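Local coordinates for acetyltransferase (Sinorhizobium meliloti, PDB 4JXR), which probably transfers an acetyl group from acetyl-CoA to an amine acceptor, as a GNAT-family acetyltransferase of the phosphinothricin acetyltransferase type, at residues Arg7-Ala12 / Tyr56-Asp61; Thr18-Glu23 / Gly64-Tyr69; Gly68-Ser73 / Asp87-Ser92. All coordinates share one frame; numbering follows the deposited sequence.

Contact 1. Residues Arg7-Ala12 / Tyr56-Asp61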
# COMPACT_ATOMS: atom_id res chain seq x y z
N ARG A 7 3.26 -22.38 15.99
CA ARG A 7 3.80 -23.23 14.97
C ARG A 7 3.38 -22.65 13.61
O ARG A 7 2.48 -21.81 13.53
CB ARG A 7 3.33 -24.70 15.12
CG ARG A 7 1.82 -24.86 15.03
CD ARG A 7 1.42 -26.30 14.74
NE ARG A 7 -0.01 -26.54 14.81
CZ ARG A 7 -0.89 -26.13 13.90
NH1 ARG A 7 -0.50 -25.58 12.75
NH2 ARG A 7 -2.18 -26.34 14.09
N ASP A 8 3.98 -23.15 12.54
CA ASP A 8 3.59 -22.71 11.26
C ASP A 8 2.18 -23.15 10.92
O ASP A 8 1.75 -24.28 11.28
CB ASP A 8 4.57 -23.16 10.17
CG ASP A 8 5.78 -22.24 10.11
OD1 ASP A 8 6.11 -21.63 11.12
OD2 ASP A 8 6.36 -22.13 9.01
N ALA A 9 1.45 -22.33 10.21
CA ALA A 9 0.12 -22.67 9.76
C ALA A 9 0.17 -23.73 8.68
O ALA A 9 1.06 -23.75 7.84
CB ALA A 9 -0.54 -21.41 9.18
N VAL A 10 -0.87 -24.57 8.64
CA VAL A 10 -1.06 -25.57 7.60
C VAL A 10 -2.46 -25.42 7.09
O VAL A 10 -3.35 -24.79 7.70
CB VAL A 10 -0.76 -27.01 8.12
CG1 VAL A 10 0.71 -27.12 8.50
CG2 VAL A 10 -1.66 -27.37 9.25
N ALA A 11 -2.76 -26.14 6.00
CA ALA A 11 -4.09 -26.07 5.41
C ALA A 11 -5.20 -26.38 6.37
O ALA A 11 -6.27 -25.79 6.32
CB ALA A 11 -4.17 -26.95 4.16
N ALA A 12 -4.97 -27.34 7.29
CA ALA A 12 -5.96 -27.73 8.27
C ALA A 12 -6.31 -26.64 9.26
O ALA A 12 -7.31 -26.78 9.95
CB ALA A 12 -5.51 -28.97 9.02
N TYR A 56 3.93 -17.80 7.88
CA TYR A 56 2.51 -17.74 8.23
C TYR A 56 2.34 -18.69 9.40
O TYR A 56 2.61 -19.91 9.26
CB TYR A 56 1.67 -18.13 7.01
CG TYR A 56 0.21 -17.75 7.03
CD1 TYR A 56 -0.60 -17.96 8.14
CD2 TYR A 56 -0.40 -17.18 5.93
CE1 TYR A 56 -1.96 -17.64 8.12
CE2 TYR A 56 -1.73 -16.87 5.88
CZ TYR A 56 -2.52 -17.13 7.00
OH TYR A 56 -3.89 -16.86 7.02
N VAL A 57 1.99 -18.17 10.57
CA VAL A 57 2.04 -18.89 11.81
C VAL A 57 0.73 -18.79 12.59
O VAL A 57 -0.07 -17.88 12.37
CB VAL A 57 3.25 -18.42 12.67
CG1 VAL A 57 4.58 -18.54 11.90
CG2 VAL A 57 3.09 -17.03 13.14
N VAL A 58 0.53 -19.76 13.45
CA VAL A 58 -0.61 -19.78 14.35
C VAL A 58 -0.14 -19.87 15.80
O VAL A 58 0.94 -20.39 16.09
CB VAL A 58 -1.59 -20.93 14.05
CG1 VAL A 58 -2.26 -20.73 12.69
CG2 VAL A 58 -0.90 -22.29 14.09
N ALA A 59 -1.00 -19.36 16.67
CA ALA A 59 -0.89 -19.53 18.12
C ALA A 59 -1.99 -20.50 18.57
O ALA A 59 -3.11 -20.43 18.09
CB ALA A 59 -1.07 -18.21 18.86
N LEU A 60 -1.61 -21.38 19.47
CA LEU A 60 -2.48 -22.45 19.94
C LEU A 60 -2.78 -22.31 21.41
O LEU A 60 -1.95 -21.88 22.20
CB LEU A 60 -1.77 -23.79 19.80
CG LEU A 60 -1.19 -24.13 18.42
CD1 LEU A 60 -0.54 -25.51 18.44
CD2 LEU A 60 -2.21 -23.99 17.29
N ASP A 61 -3.97 -22.74 21.80
CA ASP A 61 -4.29 -22.93 23.21
C ASP A 61 -3.71 -24.24 23.72
O ASP A 61 -3.05 -24.96 23.01
CB ASP A 61 -5.81 -22.75 23.43
CG ASP A 61 -6.67 -23.96 22.96
OD1 ASP A 61 -6.12 -25.00 22.63
OD2 ASP A 61 -7.92 -23.84 22.94
O HOH W 1 5.00 -20.49 7.17
O HOH W 2 2.71 -21.92 6.55
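Val58 CG2 lies over one face of the Arg7 guanidinium, 3.6 Å from Arg7 NH1 and displaced toward the rim of the group. Leu60 comes at it obliquely, with CD1 3.8 Å from Arg7 NE. The ring of Tyr56 meets Ala9 CB obliquely, at 3.6 Å from Tyr56 CD1. Arg7 CG sits between the backbone N and the carbonyl carbon (chi1 61°), and the chain is extended from CG to NE. This carries it along Val58 and across Leu60 at about a right angle. Arg7 NH1 also donates, close to the guanidinium plane, to Asp8 O at 3.0 Å. Together with a salt bridge from NH1 to Asp13, this helps to fix the rotation of the group. The backbones pair through Val58 N to Arg7 O at 2.8 Å and through Arg7 N to Val58 O. Ala9 N then donates to Tyr56 O at 2.8 Å. Asp8 turns from the partner strand, but OD1 still lies 3.5 Å from Val57 CG1. That carboxylate is salt-bridged to Arg111 of helix 100-115. A water links Asp8 OD2 to Tyr56 N. This is antiparallel pairing of the first two strands, 5-8 and 56-60, at one margin of the mixed GNAT sheet.

Contact 2. Residues Thr18-Glu23 / Gly64-Tyr69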
# COMPACT_ATOMS: atom_id res chain seq x y z
N THR A 18 -10.08 -18.46 9.26
CA THR A 18 -11.18 -17.78 8.63
C THR A 18 -12.14 -17.21 9.66
O THR A 18 -12.63 -16.11 9.53
CB THR A 18 -11.86 -18.70 7.61
OG1 THR A 18 -10.93 -19.09 6.60
CG2 THR A 18 -13.04 -18.02 6.94
N GLU A 19 -12.42 -18.04 10.66
CA GLU A 19 -13.33 -17.57 11.73
C GLU A 19 -12.80 -16.34 12.64
O GLU A 19 -13.47 -15.34 12.97
CB GLU A 19 -13.76 -18.69 12.67
CG GLU A 19 -14.75 -18.18 13.74
CD GLU A 19 -15.90 -17.31 13.17
OE1 GLU A 19 -16.17 -16.15 13.65
OE2 GLU A 19 -16.54 -17.81 12.22
N ILE A 20 -11.48 -16.45 12.89
CA ILE A 20 -10.80 -15.38 13.58
C ILE A 20 -10.87 -14.11 12.76
O ILE A 20 -11.19 -13.03 13.26
CB ILE A 20 -9.36 -15.75 13.95
CG1 ILE A 20 -9.36 -16.87 14.98
CG2 ILE A 20 -8.58 -14.58 14.45
CD1 ILE A 20 -8.03 -17.57 15.14
N TYR A 21 -10.53 -14.22 11.49
CA TYR A 21 -10.55 -13.05 10.63
C TYR A 21 -11.97 -12.51 10.47
O TYR A 21 -12.17 -11.30 10.48
CB TYR A 21 -9.93 -13.35 9.27
CG TYR A 21 -9.69 -12.11 8.42
CD1 TYR A 21 -8.85 -11.10 8.86
CD2 TYR A 21 -10.31 -11.96 7.19
CE1 TYR A 21 -8.64 -9.97 8.10
CE2 TYR A 21 -10.10 -10.83 6.42
CZ TYR A 21 -9.26 -9.83 6.88
OH TYR A 21 -9.03 -8.70 6.14
N ARG A 22 -12.96 -13.40 10.33
CA ARG A 22 -14.34 -12.95 10.22
C ARG A 22 -14.73 -12.04 11.41
O ARG A 22 -15.35 -10.98 11.22
CB ARG A 22 -15.27 -14.17 10.17
CG ARG A 22 -16.76 -13.82 10.22
CD ARG A 22 -17.66 -15.06 10.08
NE ARG A 22 -19.06 -14.64 9.86
CZ ARG A 22 -19.61 -14.47 8.66
NH1 ARG A 22 -18.94 -14.75 7.54
NH2 ARG A 22 -20.86 -14.05 8.60
N GLU A 23 -14.37 -12.46 12.62
CA GLU A 23 -14.74 -11.70 13.81
C GLU A 23 -14.07 -10.33 13.71
O GLU A 23 -14.67 -9.29 14.10
CB GLU A 23 -14.33 -12.47 15.06
CG GLU A 23 -14.81 -11.86 16.38
CD GLU A 23 -14.11 -10.61 16.87
OE1 GLU A 23 -12.86 -10.37 16.64
OE2 GLU A 23 -14.83 -9.90 17.64
N GLY A 64 -4.32 -27.31 21.77
CA GLY A 64 -3.90 -27.33 20.38
C GLY A 64 -4.81 -26.60 19.39
O GLY A 64 -4.55 -26.65 18.20
N ALA A 65 -5.89 -25.96 19.86
CA ALA A 65 -6.77 -25.23 18.96
C ALA A 65 -6.12 -23.88 18.58
O ALA A 65 -5.50 -23.23 19.41
CB ALA A 65 -8.11 -24.92 19.62
N VAL A 66 -6.34 -23.48 17.33
CA VAL A 66 -5.82 -22.19 16.86
C VAL A 66 -6.62 -21.07 17.45
O VAL A 66 -7.84 -21.02 17.28
CB VAL A 66 -5.90 -22.15 15.33
CG1 VAL A 66 -5.62 -20.76 14.80
CG2 VAL A 66 -4.94 -23.18 14.73
N ILE A 67 -5.94 -20.13 18.13
CA ILE A 67 -6.57 -18.98 18.76
C ILE A 67 -6.07 -17.64 18.25
O ILE A 67 -6.55 -16.61 18.65
CB ILE A 67 -6.48 -19.07 20.30
CG1 ILE A 67 -5.04 -19.14 20.76
CG2 ILE A 67 -7.29 -20.29 20.79
CD1 ILE A 67 -4.84 -19.04 22.24
N GLY A 68 -5.09 -17.66 17.35
CA GLY A 68 -4.60 -16.46 16.71
C GLY A 68 -3.71 -16.86 15.56
O GLY A 68 -3.29 -18.00 15.47
N TYR A 69 -3.39 -15.88 14.69
CA TYR A 69 -2.49 -16.17 13.58
C TYR A 69 -1.79 -14.89 13.18
O TYR A 69 -2.22 -13.78 13.54
CB TYR A 69 -3.21 -16.82 12.40
CG TYR A 69 -4.12 -15.91 11.62
CD1 TYR A 69 -5.46 -15.72 12.00
CD2 TYR A 69 -3.70 -15.24 10.51
CE1 TYR A 69 -6.28 -14.90 11.31
CE2 TYR A 69 -4.51 -14.41 9.82
CZ TYR A 69 -5.82 -14.24 10.19
OH TYR A 69 -6.69 -13.41 9.52
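Helix-on-sheet packing of the GNAT fold joins Ile20 and Tyr21 of helix 14-27 to strand 66-74. The short segments cross at -63°, with axes 8.7 Å apart at closest approach. No hydrogen bond links them. Ile20 points at the strand and divides its contacts between two branches. Ile20 CD1 reaches the backbone, 3.7 Å from both Ile67 C and Gly68 N, and also touches Val66 CG1 at 4.0 Å. Ile67 and Gly68 form a classic beta bulge opposite Ala59 of strand 56-60, and the CD1 methyl rests on it. Ile20 CG2 instead meets Tyr69 CE1 at 3.9 Å, approaching the ring obliquely. The two side chains run antiparallel, flank to flank. With CG placed between its backbone N and carbonyl carbon (chi1 72°), Tyr69 extends its ring toward the helix. Its hydroxyl reaches the base of Tyr21: Tyr69 OH lies 3.2 Å from Tyr21 CD1, and Tyr21 CB sits at the edge of the Tyr69 ring, near its plane. The Tyr21 hydroxyl bonds elsewhere, to Thr31 and Glu33. Met42 of helix 39-51 touches both tyrosines, and Ile17 of helix 14-27 also packs on Tyr69. The contact thus lies where helices 14-27 and 39-51 meet the sheet, with Val58 of strand 56-60 touching Val66 and Tyr69.

Contact 3. Residues Gly68-Ser73 / Asp87-Ser92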
# COMPACT_ATOMS: atom_id res chain seq x y z
N GLY A 68 -5.09 -17.66 17.35
CA GLY A 68 -4.60 -16.46 16.71
C GLY A 68 -3.71 -16.86 15.56
O GLY A 68 -3.29 -18.00 15.47
N TYR A 69 -3.39 -15.88 14.69
CA TYR A 69 -2.49 -16.17 13.58
C TYR A 69 -1.79 -14.89 13.18
O TYR A 69 -2.22 -13.78 13.54
CB TYR A 69 -3.21 -16.82 12.40
CG TYR A 69 -4.12 -15.91 11.62
CD1 TYR A 69 -5.46 -15.72 12.00
CD2 TYR A 69 -3.70 -15.24 10.51
CE1 TYR A 69 -6.28 -14.90 11.31
CE2 TYR A 69 -4.51 -14.41 9.82
CZ TYR A 69 -5.82 -14.24 10.19
OH TYR A 69 -6.69 -13.41 9.52
N ALA A 70 -0.72 -15.05 12.43
CA ALA A 70 0.04 -13.90 11.95
C ALA A 70 0.80 -14.30 10.71
O ALA A 70 1.20 -15.45 10.56
CB ALA A 70 1.00 -13.40 13.01
N TYR A 71 1.07 -13.32 9.87
CA TYR A 71 1.92 -13.56 8.72
C TYR A 71 2.65 -12.31 8.34
O TYR A 71 2.23 -11.20 8.69
CB TYR A 71 1.14 -14.15 7.52
CG TYR A 71 0.04 -13.27 7.01
CD1 TYR A 71 0.26 -12.24 6.11
CD2 TYR A 71 -1.28 -13.52 7.35
CE1 TYR A 71 -0.77 -11.44 5.67
CE2 TYR A 71 -2.30 -12.72 6.87
CZ TYR A 71 -2.03 -11.70 6.03
OH TYR A 71 -3.07 -10.94 5.54
N ALA A 72 3.73 -12.47 7.60
CA ALA A 72 4.36 -11.40 6.88
C ALA A 72 4.02 -11.53 5.42
O ALA A 72 3.82 -12.64 4.91
CB ALA A 72 5.88 -11.42 7.06
N SER A 73 3.94 -10.42 4.72
CA SER A 73 3.75 -10.43 3.30
C SER A 73 4.31 -9.12 2.73
O SER A 73 4.89 -8.30 3.45
CB SER A 73 2.29 -10.58 2.96
OG SER A 73 2.15 -10.83 1.56
N ASP A 87 3.69 -6.82 8.52
CA ASP A 87 3.11 -7.81 9.39
C ASP A 87 1.62 -7.66 9.53
O ASP A 87 1.11 -6.53 9.56
CB ASP A 87 3.72 -7.76 10.83
CG ASP A 87 3.46 -6.52 11.58
OD1 ASP A 87 4.18 -5.50 11.31
OD2 ASP A 87 2.63 -6.57 12.53
N SER A 88 0.94 -8.79 9.69
CA SER A 88 -0.49 -8.86 9.99
C SER A 88 -0.67 -9.83 11.12
O SER A 88 -0.11 -10.92 11.12
CB SER A 88 -1.25 -9.40 8.79
OG SER A 88 -1.20 -8.48 7.69
N ILE A 89 -1.42 -9.44 12.15
CA ILE A 89 -1.63 -10.22 13.36
C ILE A 89 -3.10 -10.17 13.72
O ILE A 89 -3.66 -9.09 13.85
CB ILE A 89 -0.82 -9.67 14.53
CG1 ILE A 89 0.65 -9.56 14.22
CG2 ILE A 89 -1.04 -10.54 15.78
CD1 ILE A 89 1.36 -8.79 15.27
N TYR A 90 -3.71 -11.33 13.97
CA TYR A 90 -5.13 -11.42 14.37
C TYR A 90 -5.27 -12.40 15.51
O TYR A 90 -4.95 -13.56 15.39
CB TYR A 90 -6.01 -11.83 13.20
CG TYR A 90 -6.01 -10.77 12.12
CD1 TYR A 90 -6.90 -9.73 12.18
CD2 TYR A 90 -5.15 -10.82 11.05
CE1 TYR A 90 -6.87 -8.72 11.24
CE2 TYR A 90 -5.12 -9.78 10.10
CZ TYR A 90 -5.97 -8.74 10.25
OH TYR A 90 -5.95 -7.72 9.31
N LEU A 91 -5.79 -11.92 16.63
CA LEU A 91 -6.06 -12.72 17.81
C LEU A 91 -7.55 -12.86 18.01
O LEU A 91 -8.27 -11.87 17.96
CB LEU A 91 -5.51 -12.01 19.04
CG LEU A 91 -4.03 -11.82 19.07
CD1 LEU A 91 -3.60 -11.06 20.31
CD2 LEU A 91 -3.30 -13.13 18.98
N SER A 92 -8.00 -14.05 18.33
CA SER A 92 -9.37 -14.24 18.81
C SER A 92 -9.52 -13.48 20.12
O SER A 92 -8.55 -13.26 20.87
CB SER A 92 -9.67 -15.69 19.01
OG SER A 92 -8.93 -16.25 20.03
O HOH W 3 -4.25 -8.09 7.12
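Tyr69 and Tyr90 extend alongside one another from adjacent strands. Their rings are inclined by 28° and strongly offset, with centroids 5.4 Å apart and little overlap. The CB and CD2 side of Tyr90 meets the CE1, CZ and OH end of Tyr69: Tyr90 CD2 is 3.4 Å from Tyr69 OH, and Tyr90 CB is 3.6 Å from Tyr69 CE1. It is the placing of Tyr90 CG beside its backbone N (chi1 -65°) that brings this side against the phenol end of Tyr69. Farther along the same face, Ser88 CB sits over one face of the Tyr71 ring in a CH-pi contact, 3.9 Å from the centroid and 18° off the normal. A water in the plane of the Tyr90 ring, at its edge, is hydrogen-bonded to Tyr90 OH at 2.8 Å and only weakly to Tyr71 OH. The other face carries Ala70 and Ile89, where Ala70 CB meets Ile89 CG1 at 4.0 Å. Gly68 opposes Leu91 there, and Gly68 CA approaches Tyr90 O to 3.2 Å. Two pairs of backbone bonds lock the register, Tyr69 with Tyr90 and Tyr71 with Ser88. The bond from Tyr90 N to Tyr69 O is 2.9 Å long. Beyond the segments, Tyr21 meets the Tyr90 ring edge-to-face, and His135 is hydrogen-bonded to Asp87. This is the antiparallel hairpin of strands 66-74 and 84-91 in the GNAT sheet. Its second strand supplies Ile89 and Leu91, both acetyl-CoA-binding residues.

Contact 3 lies nearest the centre of the chain yet is only partly buried. Contacts 1 and 2 are farther out, on the same side of that centre; contact 1 is partly buried and contact 2 buried. Contacts 2 and 3 share Gly68 and Tyr69, and Tyr21 meets Tyr90 between them. Strand 56-60 of contact 1 pairs with strand 66-74, which serves the other two; Val57 N lies 2.8 Å from Ala70 O, a probable hydrogen bond. The chemistry differs with place. Contact 1, near the sheet margin, mixes backbone bonds with charged side chains and water. Contact 2 relies on apolar and aromatic packing between its segments. Contact 3 combines regular strand pairing with aromatic packing.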